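Local structure of purine-binding protein BAB2_0673 (Brucella melitensis biovar Abortus, 3S99) at residues Tyr133-Ser147 with Ser169-Phe181. The protein binds adenine and probably other purines such as guanine, and may deliver them to an ABC-type uptake system. Sequence-based numbering, arbitrary orientation.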
loop_
_atom_site.group_PDB
_atom_site.type_symbol
_atom_site.label_atom_id
_atom_site.label_comp_id
_atom_site.label_asym_id
_atom_site.label_seq_id
_atom_site.Cartn_x
_atom_site.Cartn_y
_atom_site.Cartn_z
ATOM N N TYR A 133 5.185 -3.791 2.112
ATOM C CA TYR A 133 5.571 -5.208 2.123
ATOM C C TYR A 133 5.944 -5.704 3.533
ATOM O O TYR A 133 5.973 -6.917 3.773
ATOM C CB TYR A 133 6.720 -5.457 1.125
ATOM C CG TYR A 133 8.043 -4.862 1.577
ATOM C CD1 TYR A 133 8.507 -3.669 1.066
ATOM C CD2 TYR A 133 8.807 -5.491 2.557
ATOM C CE1 TYR A 133 9.720 -3.118 1.511
ATOM C CE2 TYR A 133 10.000 -4.943 3.007
ATOM C CZ TYR A 133 10.446 -3.763 2.466
ATOM O OH TYR A 133 11.612 -3.246 2.949
ATOM N N GLU A 134 6.200 -4.795 4.469
ATOM C CA GLU A 134 6.445 -5.193 5.839
ATOM C C GLU A 134 5.172 -5.756 6.456
ATOM O O GLU A 134 5.211 -6.804 7.083
ATOM C CB GLU A 134 7.005 -4.041 6.669
ATOM C CG GLU A 134 8.439 -3.668 6.309
ATOM C CD GLU A 134 9.018 -2.528 7.172
ATOM O OE1 GLU A 134 8.235 -1.790 7.771
ATOM O OE2 GLU A 134 10.262 -2.371 7.243
ATOM N N GLY A 135 4.032 -5.103 6.191
ATOM C CA GLY A 135 2.723 -5.594 6.605
ATOM C C GLY A 135 2.353 -6.873 5.901
ATOM O O GLY A 135 1.724 -7.743 6.481
ATOM N N ARG A 136 2.736 -7.004 4.641
ATOM C CA ARG A 136 2.435 -8.210 3.902
ATOM C C ARG A 136 3.073 -9.438 4.562
ATOM O O ARG A 136 2.509 -10.534 4.524
ATOM C CB ARG A 136 2.967 -8.100 2.485
ATOM C CG ARG A 136 2.273 -7.036 1.647
ATOM C CD ARG A 136 0.922 -7.500 1.212
ATOM N NE ARG A 136 0.290 -6.485 0.367
ATOM C CZ ARG A 136 -0.963 -6.508 -0.045
ATOM N NH1 ARG A 136 -1.788 -7.470 0.312
ATOM N NH2 ARG A 136 -1.392 -5.526 -0.827
ATOM N N TYR A 137 4.256 -9.265 5.138
ATOM C CA TYR A 137 4.964 -10.385 5.724
ATOM C C TYR A 137 4.187 -10.927 6.898
ATOM O O TYR A 137 3.946 -12.128 6.978
ATOM C CB TYR A 137 6.378 -9.988 6.126
ATOM C CG TYR A 137 7.223 -11.144 6.567
ATOM C CD1 TYR A 137 7.296 -11.490 7.914
ATOM C CD2 TYR A 137 7.971 -11.885 5.648
ATOM C CE1 TYR A 137 8.075 -12.521 8.333
ATOM C CE2 TYR A 137 8.777 -12.906 6.062
ATOM C CZ TYR A 137 8.814 -13.227 7.394
ATOM O OH TYR A 137 9.582 -14.257 7.815
ATOM N N VAL A 138 3.757 -10.034 7.783
ATOM C CA VAL A 138 2.906 -10.382 8.877
ATOM C C VAL A 138 1.628 -11.085 8.424
ATOM O O VAL A 138 1.236 -12.094 8.989
ATOM C CB VAL A 138 2.486 -9.135 9.695
ATOM C CG1 VAL A 138 1.753 -9.575 10.918
ATOM C CG2 VAL A 138 3.692 -8.276 10.055
ATOM N N GLN A 139 0.978 -10.563 7.369
ATOM C CA GLN A 139 -0.220 -11.217 6.877
ATOM C C GLN A 139 0.075 -12.619 6.358
ATOM O O GLN A 139 -0.773 -13.504 6.443
ATOM C CB GLN A 139 -0.928 -10.332 5.802
ATOM C CG GLN A 139 -1.371 -9.009 6.402
ATOM C CD GLN A 139 -2.205 -8.083 5.530
ATOM O OE1 GLN A 139 -2.924 -7.253 6.076
ATOM N NE2 GLN A 139 -2.084 -8.178 4.195
ATOM N N GLY A 140 1.246 -12.822 5.770
ATOM C CA GLY A 140 1.601 -14.122 5.233
ATOM C C GLY A 140 1.757 -15.122 6.365
ATOM O O GLY A 140 1.280 -16.262 6.282
ATOM N N VAL A 141 2.408 -14.684 7.442
ATOM C CA VAL A 141 2.550 -15.517 8.637
ATOM C C VAL A 141 1.157 -15.940 9.120
ATOM O O VAL A 141 0.907 -17.116 9.385
ATOM C CB VAL A 141 3.313 -14.785 9.744
ATOM C CG1 VAL A 141 3.258 -15.584 11.050
ATOM C CG2 VAL A 141 4.777 -14.539 9.304
ATOM N N ILE A 142 0.253 -14.974 9.229
ATOM C CA ILE A 142 -1.101 -15.241 9.722
ATOM C C ILE A 142 -1.810 -16.190 8.772
ATOM O O ILE A 142 -2.439 -17.149 9.212
ATOM C CB ILE A 142 -1.946 -13.939 9.877
ATOM C CG1 ILE A 142 -1.351 -13.022 10.982
ATOM C CG2 ILE A 142 -3.373 -14.280 10.207
ATOM C CD1 ILE A 142 -1.740 -11.520 10.848
ATOM N N ALA A 143 -1.704 -15.920 7.473
ATOM C CA ALA A 143 -2.368 -16.719 6.475
ATOM C C ALA A 143 -1.950 -18.182 6.560
ATOM O O ALA A 143 -2.787 -19.071 6.473
ATOM C CB ALA A 143 -2.113 -16.175 5.075
ATOM N N ALA A 144 -0.658 -18.424 6.726
ATOM C CA ALA A 144 -0.143 -19.793 6.837
ATOM C C ALA A 144 -0.587 -20.508 8.120
ATOM O O ALA A 144 -0.788 -21.721 8.107
ATOM C CB ALA A 144 1.342 -19.809 6.703
ATOM N N LYS A 145 -0.747 -19.770 9.223
ATOM C CA LYS A 145 -1.359 -20.344 10.421
ATOM C C LYS A 145 -2.840 -20.591 10.272
ATOM O O LYS A 145 -3.308 -21.565 10.822
ATOM C CB LYS A 145 -1.129 -19.499 11.677
ATOM C CG LYS A 145 0.322 -19.387 12.090
ATOM C CD LYS A 145 0.879 -20.719 12.529
ATOM C CE LYS A 145 2.239 -20.595 13.216
ATOM N NZ LYS A 145 2.879 -21.945 13.423
ATOM N N MET A 146 -3.575 -19.743 9.530
ATOM C CA MET A 146 -5.020 -19.859 9.464
ATOM C C MET A 146 -5.547 -20.802 8.363
ATOM O O MET A 146 -6.540 -21.516 8.560
ATOM C CB MET A 146 -5.658 -18.480 9.289
ATOM C CG MET A 146 -5.416 -17.484 10.471
ATOM S SD MET A 146 -6.072 -18.023 12.065
ATOM C CE MET A 146 -7.821 -18.121 11.640
ATOM N N SER A 147 -4.916 -20.785 7.195
ATOM C CA SER A 147 -5.451 -21.506 6.055
ATOM C C SER A 147 -5.221 -23.006 6.261
ATOM O O SER A 147 -4.091 -23.449 6.332
ATOM C CB SER A 147 -4.753 -21.049 4.776
ATOM O OG SER A 147 -5.102 -21.866 3.684
ATOM N N SER A 169 6.707 -10.701 -0.517
ATOM C CA SER A 169 6.771 -10.640 0.931
ATOM C C SER A 169 5.724 -11.495 1.632
ATOM O O SER A 169 6.024 -12.179 2.618
ATOM C CB SER A 169 6.651 -9.210 1.409
ATOM O OG SER A 169 6.891 -9.169 2.788
ATOM N N PHE A 170 4.492 -11.440 1.138
ATOM C CA PHE A 170 3.410 -12.271 1.642
ATOM C C PHE A 170 3.746 -13.770 1.595
ATOM O O PHE A 170 3.577 -14.497 2.584
ATOM C CB PHE A 170 2.131 -11.954 0.860
ATOM C CG PHE A 170 0.935 -12.758 1.284
ATOM C CD1 PHE A 170 0.253 -12.454 2.445
ATOM C CD2 PHE A 170 0.463 -13.794 0.483
ATOM C CE1 PHE A 170 -0.860 -13.191 2.825
ATOM C CE2 PHE A 170 -0.653 -14.545 0.876
ATOM C CZ PHE A 170 -1.314 -14.233 2.023
ATOM N N MET A 171 4.290 -14.209 0.456
ATOM C CA MET A 171 4.684 -15.591 0.275
ATOM C C MET A 171 5.823 -15.977 1.252
ATOM O O MET A 171 5.780 -17.061 1.888
ATOM C CB MET A 171 5.112 -15.816 -1.198
ATOM C CG MET A 171 5.457 -17.240 -1.582
ATOM S SD MET A 171 4.123 -18.497 -1.369
ATOM C CE MET A 171 2.724 -17.503 -1.840
ATOM N N LEU A 172 6.834 -15.119 1.376
ATOM C CA LEU A 172 7.952 -15.408 2.275
ATOM C C LEU A 172 7.452 -15.546 3.722
ATOM O O LEU A 172 7.903 -16.433 4.446
ATOM C CB LEU A 172 9.047 -14.325 2.194
ATOM C CG LEU A 172 9.824 -14.289 0.862
ATOM C CD1 LEU A 172 10.712 -13.036 0.725
ATOM C CD2 LEU A 172 10.703 -15.517 0.733
ATOM N N GLY A 173 6.555 -14.655 4.138
ATOM C CA GLY A 173 5.913 -14.749 5.447
ATOM C C GLY A 173 5.200 -16.088 5.636
ATOM O O GLY A 173 5.434 -16.803 6.618
ATOM N N ALA A 174 4.345 -16.437 4.675
ATOM C CA ALA A 174 3.631 -17.719 4.721
ATOM C C ALA A 174 4.607 -18.892 4.787
ATOM O O ALA A 174 4.394 -19.832 5.557
ATOM C CB ALA A 174 2.719 -17.867 3.535
ATOM N N GLN A 175 5.658 -18.836 3.968
ATOM C CA GLN A 175 6.636 -19.904 3.893
ATOM C C GLN A 175 7.485 -20.052 5.137
ATOM O O GLN A 175 8.131 -21.067 5.275
ATOM C CB GLN A 175 7.573 -19.736 2.687
ATOM C CG GLN A 175 6.918 -19.953 1.342
ATOM C CD GLN A 175 7.840 -19.605 0.171
ATOM O OE1 GLN A 175 8.858 -18.894 0.335
ATOM N NE2 GLN A 175 7.508 -20.126 -1.012
ATOM N N SER A 176 7.466 -19.077 6.053
ATOM C CA SER A 176 8.127 -19.246 7.344
ATOM C C SER A 176 7.288 -20.071 8.313
ATOM O O SER A 176 7.700 -20.279 9.453
ATOM C CB SER A 176 8.378 -17.892 8.000
ATOM O OG SER A 176 7.166 -17.348 8.442
ATOM N N VAL A 177 6.099 -20.470 7.879
ATOM C CA VAL A 177 5.229 -21.384 8.624
ATOM C C VAL A 177 4.955 -22.647 7.802
ATOM O O VAL A 177 5.222 -23.763 8.270
ATOM C CB VAL A 177 3.905 -20.720 8.966
ATOM C CG1 VAL A 177 2.991 -21.707 9.670
ATOM C CG2 VAL A 177 4.178 -19.463 9.836
ATOM N N ASN A 178 4.393 -22.461 6.615
ATOM C CA ASN A 178 4.044 -23.555 5.729
ATOM C C ASN A 178 4.874 -23.441 4.419
ATOM O O ASN A 178 4.616 -22.578 3.580
ATOM C CB ASN A 178 2.547 -23.527 5.463
ATOM C CG ASN A 178 2.094 -24.594 4.479
ATOM O OD1 ASN A 178 2.913 -25.368 3.942
ATOM N ND2 ASN A 178 0.775 -24.659 4.246
ATOM N N PRO A 179 5.910 -24.289 4.264
ATOM C CA PRO A 179 6.789 -24.142 3.098
ATOM C C PRO A 179 6.047 -24.365 1.798
ATOM O O PRO A 179 6.513 -23.935 0.734
ATOM C CB PRO A 179 7.806 -25.262 3.282
ATOM C CG PRO A 179 7.038 -26.320 4.091
ATOM C CD PRO A 179 6.243 -25.494 5.060
ATOM N N ASP A 180 4.923 -25.070 1.883
ATOM C CA ASP A 180 4.154 -25.433 0.723
ATOM C C ASP A 180 3.023 -24.470 0.414
ATOM O O ASP A 180 2.263 -24.729 -0.493
ATOM C CB ASP A 180 3.635 -26.878 0.881
ATOM C CG ASP A 180 4.764 -27.887 0.855
ATOM O OD1 ASP A 180 5.844 -27.497 0.384
ATOM O OD2 ASP A 180 4.596 -29.049 1.303
ATOM N N PHE A 181 2.962 -23.330 1.112
ATOM C CA PHE A 181 1.901 -22.360 0.912
ATOM C C PHE A 181 1.846 -21.910 -0.564
ATOM O O PHE A 181 2.897 -21.687 -1.211
ATOM C CB PHE A 181 2.076 -21.128 1.837
ATOM C CG PHE A 181 0.809 -20.345 2.038
ATOM C CD1 PHE A 181 0.529 -19.209 1.268
ATOM C CD2 PHE A 181 -0.115 -20.758 2.970
ATOM C CE1 PHE A 181 -0.629 -18.504 1.435
ATOM C CE2 PHE A 181 -1.315 -20.037 3.150
ATOM C CZ PHE A 181 -1.570 -18.911 2.381
HETATM O O HOH W 1 -1.079 -23.082 5.880
#
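Tyr137 lays one face of its ring over Gly173, whose CA sits 3.6 Å from the centroid of that ring in a CH-pi contact, 21° off the normal. The ring gets there because CG is anti to the backbone N (chi1 -172°), while Leu172 CB touches its CE2 corner. Gly140 and Gly173 let the two helix axes approach to 6.5 Å, inclined at 42°, close enough for backbone CA-H...O contacts: Gly140 CA lies 3.3 Å from Phe170 O, and Ala174 CA 3.2 Å from Gly140 O. The helices precede and follow strand 151-156 in the chain and belong to the lobe built on the mixed sheet, one of two alpha/beta lobes of this periplasmic-binding-protein fold; nearer the adenine site, Arg136 NH2 hydrogen-bonds Gln214 O. Phe170 enters as a knob among Arg136, Gln139, Gly140 and Ala143, its CZ 3.7 Å from Ala143 CB, and Tyr154 meets it edge-to-face. At one end Ser169 OG donates to Tyr133 O (2.6 Å), from the opposite face of the carbonyl to Tyr137 N. At the other, Ala144 CB presses on Val177 CB (3.5 Å), the Phe181 ring edge meets Ser147 CB, and a water accepting from Asn178 ND2 donates to Ala144 O and Ser147 O.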